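Side-chain contacts in Beta/alpha-amylase (Paenibacillus polymyxa, PDB 3VOC), which removes successive maltose units from the non-reducing ends of starch chains with this family 14 beta-amylase domain, one part of a longer precursor that also yields an alpha-amylase: residues 42-47 with 134-139; 72-77 with 142-147. One frame throughout, in Å; residues are numbered along the deposited sequence.

Contact 1. Residues 42-47 with 134-139; sequences VWWGYV and DELYAS. With CA (calcium ion), chain B.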
ATOM      1  N   VAL A  42      -6.498  -6.095   9.096  1.00 13.90           N
ATOM      2  CA  VAL A  42      -7.237  -5.763  10.333  1.00 13.53           C
ATOM      3  C   VAL A  42      -7.992  -4.491   9.992  1.00 14.05           C
ATOM      4  O   VAL A  42      -7.448  -3.373  10.067  1.00 13.30           O
ATOM      5  CB  VAL A  42      -6.289  -5.638  11.553  1.00 13.46           C
ATOM      6  CG1 VAL A  42      -7.054  -5.341  12.845  1.00 13.13           C
ATOM      7  CG2 VAL A  42      -5.456  -6.934  11.713  1.00 12.60           C
ATOM      8  N   TRP A  43      -9.236  -4.678   9.539  1.00 14.33           N
ATOM      9  CA  TRP A  43     -10.012  -3.572   8.949  1.00 14.71           C
ATOM     10  C   TRP A  43     -10.412  -2.499   9.978  1.00 14.72           C
ATOM     11  O   TRP A  43     -11.075  -2.795  10.975  1.00 14.06           O
ATOM     12  CB  TRP A  43     -11.275  -4.110   8.252  1.00 14.68           C
ATOM     13  CG  TRP A  43     -10.968  -4.956   7.065  1.00 15.44           C
ATOM     14  CD1 TRP A  43     -11.075  -6.307   6.972  1.00 16.01           C
ATOM     15  CD2 TRP A  43     -10.466  -4.502   5.799  1.00 17.78           C
ATOM     16  NE1 TRP A  43     -10.682  -6.726   5.723  1.00 17.45           N
ATOM     17  CE2 TRP A  43     -10.300  -5.639   4.985  1.00 15.58           C
ATOM     18  CE3 TRP A  43     -10.134  -3.238   5.282  1.00 16.12           C
ATOM     19  CZ2 TRP A  43      -9.811  -5.566   3.668  1.00 16.05           C
ATOM     20  CZ3 TRP A  43      -9.653  -3.158   3.964  1.00 17.00           C
ATOM     21  CH2 TRP A  43      -9.497  -4.320   3.173  1.00 18.85           C
ATOM     22  N   TRP A  44     -10.037  -1.250   9.720  1.00 14.67           N
ATOM     23  CA  TRP A  44     -10.483  -0.150  10.572  1.00 15.61           C
ATOM     24  C   TRP A  44     -12.003  -0.168  10.779  1.00 16.47           C
ATOM     25  O   TRP A  44     -12.501   0.032  11.906  1.00 16.35           O
ATOM     26  CB  TRP A  44     -10.040   1.190   9.980  1.00 15.82           C
ATOM     27  CG  TRP A  44     -10.017   2.322  10.989  1.00 16.21           C
ATOM     28  CD1 TRP A  44     -10.203   2.230  12.367  1.00 15.58           C
ATOM     29  CD2 TRP A  44      -9.748   3.700  10.714  1.00 14.84           C
ATOM     30  NE1 TRP A  44     -10.081   3.473  12.932  1.00 16.13           N
ATOM     31  CE2 TRP A  44      -9.800   4.391  11.947  1.00 15.81           C
ATOM     32  CE3 TRP A  44      -9.464   4.423   9.533  1.00 15.93           C
ATOM     33  CZ2 TRP A  44      -9.593   5.770  12.036  1.00 17.08           C
ATOM     34  CZ3 TRP A  44      -9.239   5.777   9.625  1.00 15.75           C
ATOM     35  CH2 TRP A  44      -9.308   6.447  10.871  1.00 16.28           C
ATOM     36  N   GLY A  45     -12.727  -0.436   9.686  1.00 16.55           N
ATOM     37  CA  GLY A  45     -14.193  -0.469   9.677  1.00 17.18           C
ATOM     38  C   GLY A  45     -14.780  -1.543  10.584  1.00 17.00           C
ATOM     39  O   GLY A  45     -15.926  -1.430  11.001  1.00 16.59           O
ATOM     40  N   TYR A  46     -13.991  -2.583  10.872  1.00 16.68           N
ATOM     41  CA  TYR A  46     -14.393  -3.652  11.781  1.00 16.95           C
ATOM     42  C   TYR A  46     -14.134  -3.318  13.241  1.00 16.92           C
ATOM     43  O   TYR A  46     -14.838  -3.824  14.118  1.00 17.55           O
ATOM     44  CB  TYR A  46     -13.620  -4.942  11.491  1.00 16.61           C
ATOM     45  CG  TYR A  46     -14.130  -5.805  10.357  1.00 17.36           C
ATOM     46  CD1 TYR A  46     -15.036  -5.320   9.423  1.00 18.71           C
ATOM     47  CD2 TYR A  46     -13.653  -7.117  10.194  1.00 18.87           C
ATOM     48  CE1 TYR A  46     -15.487  -6.120   8.354  1.00 18.95           C
ATOM     49  CE2 TYR A  46     -14.102  -7.927   9.139  1.00 18.02           C
ATOM     50  CZ  TYR A  46     -15.009  -7.421   8.225  1.00 18.87           C
ATOM     51  OH  TYR A  46     -15.445  -8.197   7.171  1.00 19.61           O
ATOM     52  N   VAL A  47     -13.093  -2.534  13.512  1.00 15.65           N
ATOM     53  CA  VAL A  47     -12.587  -2.450  14.878  1.00 15.62           C
ATOM     54  C   VAL A  47     -12.863  -1.127  15.589  1.00 15.49           C
ATOM     55  O   VAL A  47     -12.696  -1.044  16.793  1.00 16.20           O
ATOM     56  CB  VAL A  47     -11.064  -2.787  14.975  1.00 15.47           C
ATOM     57  CG1 VAL A  47     -10.773  -4.163  14.376  1.00 15.08           C
ATOM     58  CG2 VAL A  47     -10.204  -1.702  14.276  1.00 15.28           C
ATOM     59  N   ASP A 134      -2.798   7.184  15.294  1.00 16.63           N
ATOM     60  CA  ASP A 134      -2.110   7.096  16.596  1.00 17.42           C
ATOM     61  C   ASP A 134      -3.021   6.430  17.641  1.00 17.11           C
ATOM     62  O   ASP A 134      -2.589   5.506  18.341  1.00 16.88           O
ATOM     63  CB  ASP A 134      -1.653   8.504  17.030  1.00 18.32           C
ATOM     64  CG  ASP A 134      -0.748   8.499  18.266  1.00 21.22           C
ATOM     65  OD1 ASP A 134      -0.130   7.470  18.597  1.00 23.02           O
ATOM     66  OD2 ASP A 134      -0.644   9.566  18.896  1.00 25.97           O
ATOM     67  N   GLU A 135      -4.278   6.874  17.741  1.00 16.52           N
ATOM     68  CA  GLU A 135      -5.238   6.244  18.662  1.00 16.22           C
ATOM     69  C   GLU A 135      -5.483   4.771  18.332  1.00 16.12           C
ATOM     70  O   GLU A 135      -5.603   3.941  19.234  1.00 15.89           O
ATOM     71  CB  GLU A 135      -6.592   6.960  18.634  1.00 16.22           C
ATOM     72  CG  GLU A 135      -6.550   8.431  19.064  1.00 16.33           C
ATOM     73  CD  GLU A 135      -7.853   9.150  18.755  1.00 17.12           C
ATOM     74  OE1 GLU A 135      -8.531   8.799  17.756  1.00 15.87           O
ATOM     75  OE2 GLU A 135      -8.200  10.080  19.508  1.00 18.66           O
ATOM     76  N   LEU A 136      -5.590   4.461  17.037  1.00 15.42           N
ATOM     77  CA  LEU A 136      -5.872   3.084  16.612  1.00 14.84           C
ATOM     78  C   LEU A 136      -4.673   2.162  16.902  1.00 14.96           C
ATOM     79  O   LEU A 136      -4.841   1.011  17.349  1.00 14.84           O
ATOM     80  CB  LEU A 136      -6.239   3.060  15.118  1.00 15.03           C
ATOM     81  CG  LEU A 136      -6.419   1.683  14.461  1.00 14.91           C
ATOM     82  CD1 LEU A 136      -7.620   0.979  15.076  1.00 15.46           C
ATOM     83  CD2 LEU A 136      -6.592   1.829  12.962  1.00 15.83           C
ATOM     84  N   TYR A 137      -3.463   2.662  16.658  1.00 14.16           N
ATOM     85  CA  TYR A 137      -2.254   1.863  16.911  1.00 14.02           C
ATOM     86  C   TYR A 137      -2.099   1.629  18.416  1.00 14.35           C
ATOM     87  O   TYR A 137      -1.714   0.538  18.858  1.00 14.22           O
ATOM     88  CB  TYR A 137      -1.001   2.551  16.357  1.00 14.07           C
ATOM     89  CG  TYR A 137      -0.933   2.757  14.834  1.00 13.78           C
ATOM     90  CD1 TYR A 137      -1.795   2.100  13.964  1.00 13.87           C
ATOM     91  CD2 TYR A 137       0.032   3.601  14.282  1.00 13.12           C
ATOM     92  CE1 TYR A 137      -1.698   2.294  12.563  1.00 14.30           C
ATOM     93  CE2 TYR A 137       0.141   3.800  12.897  1.00 14.16           C
ATOM     94  CZ  TYR A 137      -0.725   3.150  12.052  1.00 13.43           C
ATOM     95  OH  TYR A 137      -0.611   3.350  10.700  1.00 15.66           O
ATOM     96  N   ALA A 138      -2.392   2.664  19.195  1.00 14.14           N
ATOM     97  CA  ALA A 138      -2.362   2.577  20.655  1.00 14.42           C
ATOM     98  C   ALA A 138      -3.334   1.517  21.136  1.00 14.56           C
ATOM     99  O   ALA A 138      -2.993   0.672  21.968  1.00 14.25           O
ATOM    100  CB  ALA A 138      -2.706   3.956  21.284  1.00 14.82           C
ATOM    101  N   SER A 139      -4.554   1.558  20.605  1.00 14.12           N
ATOM    102  CA  SER A 139      -5.543   0.584  20.989  1.00 14.39           C
ATOM    103  C   SER A 139      -5.119  -0.830  20.601  1.00 14.58           C
ATOM    104  O   SER A 139      -5.305  -1.761  21.390  1.00 14.14           O
ATOM    105  CB  SER A 139      -6.913   0.900  20.393  1.00 14.02           C
ATOM    106  OG  SER A 139      -7.868   0.038  20.973  1.00 14.28           O
TER
HETATM  107 CA    CA B 501     -10.120   7.349  17.099  1.00 17.47          CA
HETATM  108  O   HOH W   1      -8.580   5.825  16.213  1.00 14.99           O
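W44 and L136 have the nearest CA atoms across the contact, 8.3 Å apart: residues 42-47 leave barrel strand 37-43 for the short helix 44-47, and residues 134-139 are a middle part of helix 127-144. L136 points across the gap and forks over its partners. Its CD2 methyl lies over one face of the W44 indole, 3.8 Å from the centroid of the five-membered ring and 17° off its normal, a CH-pi contact centred near W44 CD1. The other methyl, CD1, meets V47 CG2 at 3.8 Å, so the leucine fills the angle between tryptophan and valine. With CG anti to the backbone N (chi1 -160°), W44 swings its indole out toward the long helix, and NE1 hydrogen-bonds OE1 of E48. The other carboxylate oxygen of E48 binds calcium, which also takes E135 OE1 at 2.2 Å, a water, D52, N53 and Q132. W44 is therefore a second-shell residue, holding a ligand by its N-H while L136 covers its face. An alanine at W44 would remove the indole, and E48 OE1 would probably lose its N-H partner, leaving the calcium to hold the carboxylate with less constraint on its rotation, while L136 CD2 lost its platform. The chemistry implies a division of labour: apolar contact joins the helices beside the metal, and one indole N-H connects that packing to the coordination shell.

Contact 2. Residues 72-77 with 142-147; sequences LKWVPI and ENFAGY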
ATOM      1  N   LEU A  72       0.986 -21.184  13.989  1.00 16.30           N
ATOM      2  CA  LEU A  72       1.470 -20.166  13.069  1.00 16.46           C
ATOM      3  C   LEU A  72       1.726 -18.820  13.751  1.00 16.77           C
ATOM      4  O   LEU A  72       1.138 -18.523  14.797  1.00 16.38           O
ATOM      5  CB  LEU A  72       0.460 -19.957  11.939  1.00 16.21           C
ATOM      6  CG  LEU A  72       0.290 -21.176  11.034  1.00 15.65           C
ATOM      7  CD1 LEU A  72      -1.069 -21.178  10.329  1.00 15.40           C
ATOM      8  CD2 LEU A  72       1.450 -21.236  10.038  1.00 15.62           C
ATOM      9  N   LYS A  73       2.608 -18.022  13.150  1.00 16.34           N
ATOM     10  CA  LYS A  73       2.727 -16.607  13.499  1.00 16.85           C
ATOM     11  C   LYS A  73       1.612 -15.795  12.856  1.00 16.49           C
ATOM     12  O   LYS A  73       0.993 -16.228  11.872  1.00 15.66           O
ATOM     13  CB  LYS A  73       4.080 -16.027  13.062  1.00 16.75           C
ATOM     14  CG  LYS A  73       5.291 -16.672  13.701  1.00 19.67           C
ATOM     15  CD  LYS A  73       5.077 -17.008  15.153  1.00 23.84           C
ATOM     16  CE  LYS A  73       6.331 -17.660  15.736  1.00 28.02           C
ATOM     17  NZ  LYS A  73       7.391 -16.637  15.859  1.00 30.18           N
ATOM     18  N   TRP A  74       1.361 -14.614  13.427  1.00 16.41           N
ATOM     19  CA  TRP A  74       0.326 -13.700  12.920  1.00 16.13           C
ATOM     20  C   TRP A  74       0.903 -12.339  12.557  1.00 15.71           C
ATOM     21  O   TRP A  74       1.524 -11.693  13.387  1.00 15.96           O
ATOM     22  CB  TRP A  74      -0.780 -13.504  13.957  1.00 15.94           C
ATOM     23  CG  TRP A  74      -2.025 -12.816  13.395  1.00 15.11           C
ATOM     24  CD1 TRP A  74      -2.706 -13.148  12.242  1.00 15.53           C
ATOM     25  CD2 TRP A  74      -2.737 -11.707  13.970  1.00 15.04           C
ATOM     26  NE1 TRP A  74      -3.788 -12.311  12.072  1.00 13.24           N
ATOM     27  CE2 TRP A  74      -3.836 -11.425  13.118  1.00 13.94           C
ATOM     28  CE3 TRP A  74      -2.559 -10.929  15.128  1.00 14.62           C
ATOM     29  CZ2 TRP A  74      -4.748 -10.386  13.382  1.00 14.78           C
ATOM     30  CZ3 TRP A  74      -3.475  -9.897  15.394  1.00 13.55           C
ATOM     31  CH2 TRP A  74      -4.546  -9.633  14.522  1.00 14.25           C
ATOM     32  N   VAL A  75       0.693 -11.902  11.318  1.00 15.31           N
ATOM     33  CA  VAL A  75       1.191 -10.593  10.888  1.00 15.08           C
ATOM     34  C   VAL A  75       0.010  -9.700  10.562  1.00 15.29           C
ATOM     35  O   VAL A  75      -0.597  -9.821   9.489  1.00 16.02           O
ATOM     36  CB  VAL A  75       2.165 -10.685   9.695  1.00 14.94           C
ATOM     37  CG1 VAL A  75       2.582  -9.266   9.211  1.00 14.66           C
ATOM     38  CG2 VAL A  75       3.395 -11.521  10.081  1.00 14.80           C
ATOM     39  N   PRO A  76      -0.346  -8.812  11.499  1.00 15.14           N
ATOM     40  CA  PRO A  76      -1.487  -7.937  11.276  1.00 14.77           C
ATOM     41  C   PRO A  76      -1.121  -6.763  10.361  1.00 15.05           C
ATOM     42  O   PRO A  76      -0.012  -6.227  10.452  1.00 14.39           O
ATOM     43  CB  PRO A  76      -1.801  -7.437  12.684  1.00 14.46           C
ATOM     44  CG  PRO A  76      -0.441  -7.362  13.331  1.00 14.55           C
ATOM     45  CD  PRO A  76       0.296  -8.569  12.804  1.00 14.78           C
ATOM     46  N   ILE A  77      -2.036  -6.423   9.456  1.00 14.79           N
ATOM     47  CA  ILE A  77      -1.953  -5.204   8.680  1.00 14.78           C
ATOM     48  C   ILE A  77      -2.998  -4.292   9.317  1.00 14.54           C
ATOM     49  O   ILE A  77      -4.173  -4.635   9.348  1.00 14.69           O
ATOM     50  CB  ILE A  77      -2.319  -5.426   7.186  1.00 14.66           C
ATOM     51  CG1 ILE A  77      -1.449  -6.551   6.577  1.00 16.08           C
ATOM     52  CG2 ILE A  77      -2.181  -4.096   6.404  1.00 15.05           C
ATOM     53  CD1 ILE A  77      -2.057  -7.242   5.300  1.00 17.95           C
ATOM     54  N   GLU A 142      -2.396  -2.032  22.996  1.00 18.53           N
ATOM     55  CA  GLU A 142      -2.996  -2.329  24.293  1.00 19.02           C
ATOM     56  C   GLU A 142      -3.780  -3.651  24.285  1.00 18.54           C
ATOM     57  O   GLU A 142      -3.682  -4.456  25.217  1.00 18.76           O
ATOM     58  CB  GLU A 142      -3.907  -1.161  24.700  1.00 19.75           C
ATOM     59  CG  GLU A 142      -4.436  -1.223  26.118  1.00 22.84           C
ATOM     60  CD  GLU A 142      -4.943   0.133  26.589  1.00 27.78           C
ATOM     61  OE1 GLU A 142      -6.030   0.559  26.124  1.00 28.38           O
ATOM     62  OE2 GLU A 142      -4.243   0.776  27.414  1.00 29.25           O
ATOM     63  N   ASN A 143      -4.526  -3.900  23.218  1.00 17.18           N
ATOM     64  CA  ASN A 143      -5.348  -5.107  23.153  1.00 16.79           C
ATOM     65  C   ASN A 143      -4.610  -6.384  22.769  1.00 16.78           C
ATOM     66  O   ASN A 143      -5.046  -7.494  23.114  1.00 16.22           O
ATOM     67  CB  ASN A 143      -6.538  -4.892  22.230  1.00 15.96           C
ATOM     68  CG  ASN A 143      -7.636  -4.100  22.902  1.00 16.75           C
ATOM     69  OD1 ASN A 143      -8.556  -4.674  23.466  1.00 16.59           O
ATOM     70  ND2 ASN A 143      -7.523  -2.780  22.872  1.00 15.85           N
ATOM     71  N   PHE A 144      -3.497  -6.221  22.060  1.00 16.37           N
ATOM     72  CA  PHE A 144      -2.757  -7.359  21.546  1.00 16.52           C
ATOM     73  C   PHE A 144      -1.378  -7.579  22.150  1.00 16.75           C
ATOM     74  O   PHE A 144      -0.645  -8.471  21.703  1.00 17.23           O
ATOM     75  CB  PHE A 144      -2.723  -7.307  20.019  1.00 16.45           C
ATOM     76  CG  PHE A 144      -4.054  -7.630  19.401  1.00 15.96           C
ATOM     77  CD1 PHE A 144      -4.345  -8.922  18.977  1.00 17.42           C
ATOM     78  CD2 PHE A 144      -5.047  -6.648  19.295  1.00 17.74           C
ATOM     79  CE1 PHE A 144      -5.587  -9.223  18.421  1.00 16.46           C
ATOM     80  CE2 PHE A 144      -6.295  -6.952  18.739  1.00 16.04           C
ATOM     81  CZ  PHE A 144      -6.562  -8.231  18.310  1.00 15.84           C
ATOM     82  N   ALA A 145      -1.040  -6.787  23.166  1.00 16.80           N
ATOM     83  CA  ALA A 145       0.209  -6.935  23.923  1.00 17.45           C
ATOM     84  C   ALA A 145       0.403  -8.373  24.427  1.00 17.70           C
ATOM     85  O   ALA A 145       1.516  -8.899  24.389  1.00 17.91           O
ATOM     86  CB  ALA A 145       0.243  -5.935  25.102  1.00 18.27           C
ATOM     87  N   GLY A 146      -0.683  -9.015  24.868  1.00 18.15           N
ATOM     88  CA  GLY A 146      -0.619 -10.420  25.327  1.00 18.75           C
ATOM     89  C   GLY A 146      -0.361 -11.444  24.218  1.00 18.63           C
ATOM     90  O   GLY A 146      -0.172 -12.627  24.484  1.00 18.32           O
ATOM     91  N   TYR A 147      -0.362 -10.984  22.968  1.00 18.63           N
ATOM     92  CA  TYR A 147      -0.091 -11.839  21.809  1.00 19.03           C
ATOM     93  C   TYR A 147       1.310 -11.588  21.250  1.00 18.61           C
ATOM     94  O   TYR A 147       1.622 -11.975  20.111  1.00 17.81           O
ATOM     95  CB  TYR A 147      -1.100 -11.540  20.695  1.00 20.02           C
ATOM     96  CG  TYR A 147      -2.496 -12.036  20.967  1.00 22.49           C
ATOM     97  CD1 TYR A 147      -2.916 -13.268  20.480  1.00 25.36           C
ATOM     98  CD2 TYR A 147      -3.400 -11.273  21.710  1.00 25.67           C
ATOM     99  CE1 TYR A 147      -4.195 -13.738  20.721  1.00 27.58           C
ATOM    100  CE2 TYR A 147      -4.692 -11.736  21.960  1.00 26.85           C
ATOM    101  CZ  TYR A 147      -5.083 -12.968  21.450  1.00 29.10           C
ATOM    102  OH  TYR A 147      -6.354 -13.457  21.689  1.00 30.80           O
TER
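W74 and F144 join strand 73-79 to the C-terminal part of helix 127-144 at long range; the nearest CA atoms across the contact, those of W74 and Y147, are 9.1 Å apart. Two large aromatic side chains, W74 and F144, bridge the space between the segments. The beta carbons of W74 and F144 each point at the other segment, and the six-membered ring of W74 meets the F144 ring obliquely, with centroids 5.6 Å apart and planes inclined at 35°. W74 CZ3 is 3.8 Å from F144 CE1 and equally near CD1. W74 has CG anti to its backbone nitrogen (chi1 -168°), which carries the indole away from the strand and toward the helix. Its own strand supports it as well, for P76 CB lies 3.9 Å above the indole plane, displaced toward the rim. The polar end looks to the neighbouring strand, where NE1 hydrogen-bonds the hydroxyl of T40, while Y63 from helix 58-69 adds another ring beside the indole. F144 in turn stacks on F140, one turn earlier in its helix. Past F144 the chain tightens, its carbonyl O accepting a 2.8 Å bond from Y147 N and lying in plane at the edge of the Y147 ring. Chemically, the contact is an apolar aromatic cluster between the outside of the barrel and two of its surrounding helices; the one buried indole N-H is satisfied within the sheet, and shape and dispersion do the rest.

Overall arrangement
Contacts 1 and 2 share helix 127-144, which lies along the outside of the eight-stranded parallel barrel typical of a TIM-barrel glycosidase, and their centres are about 13 Å apart. Contact 1 is made by the short helix 44-47 that follows strand 37-43, contact 2 by strand 73-79 itself, and the two strands are neighbours in the barrel. The segments alternate along the chain, 42-47, 72-77, 134-139 and 142-147. The contacts also touch directly: V42 N probably hydrogen-bonds I77 O, and V42 CG2 packs on P76 and W74. One helix thus spans from the calcium site, at contact 1, to an aromatic cluster on the barrel wall, at contact 2.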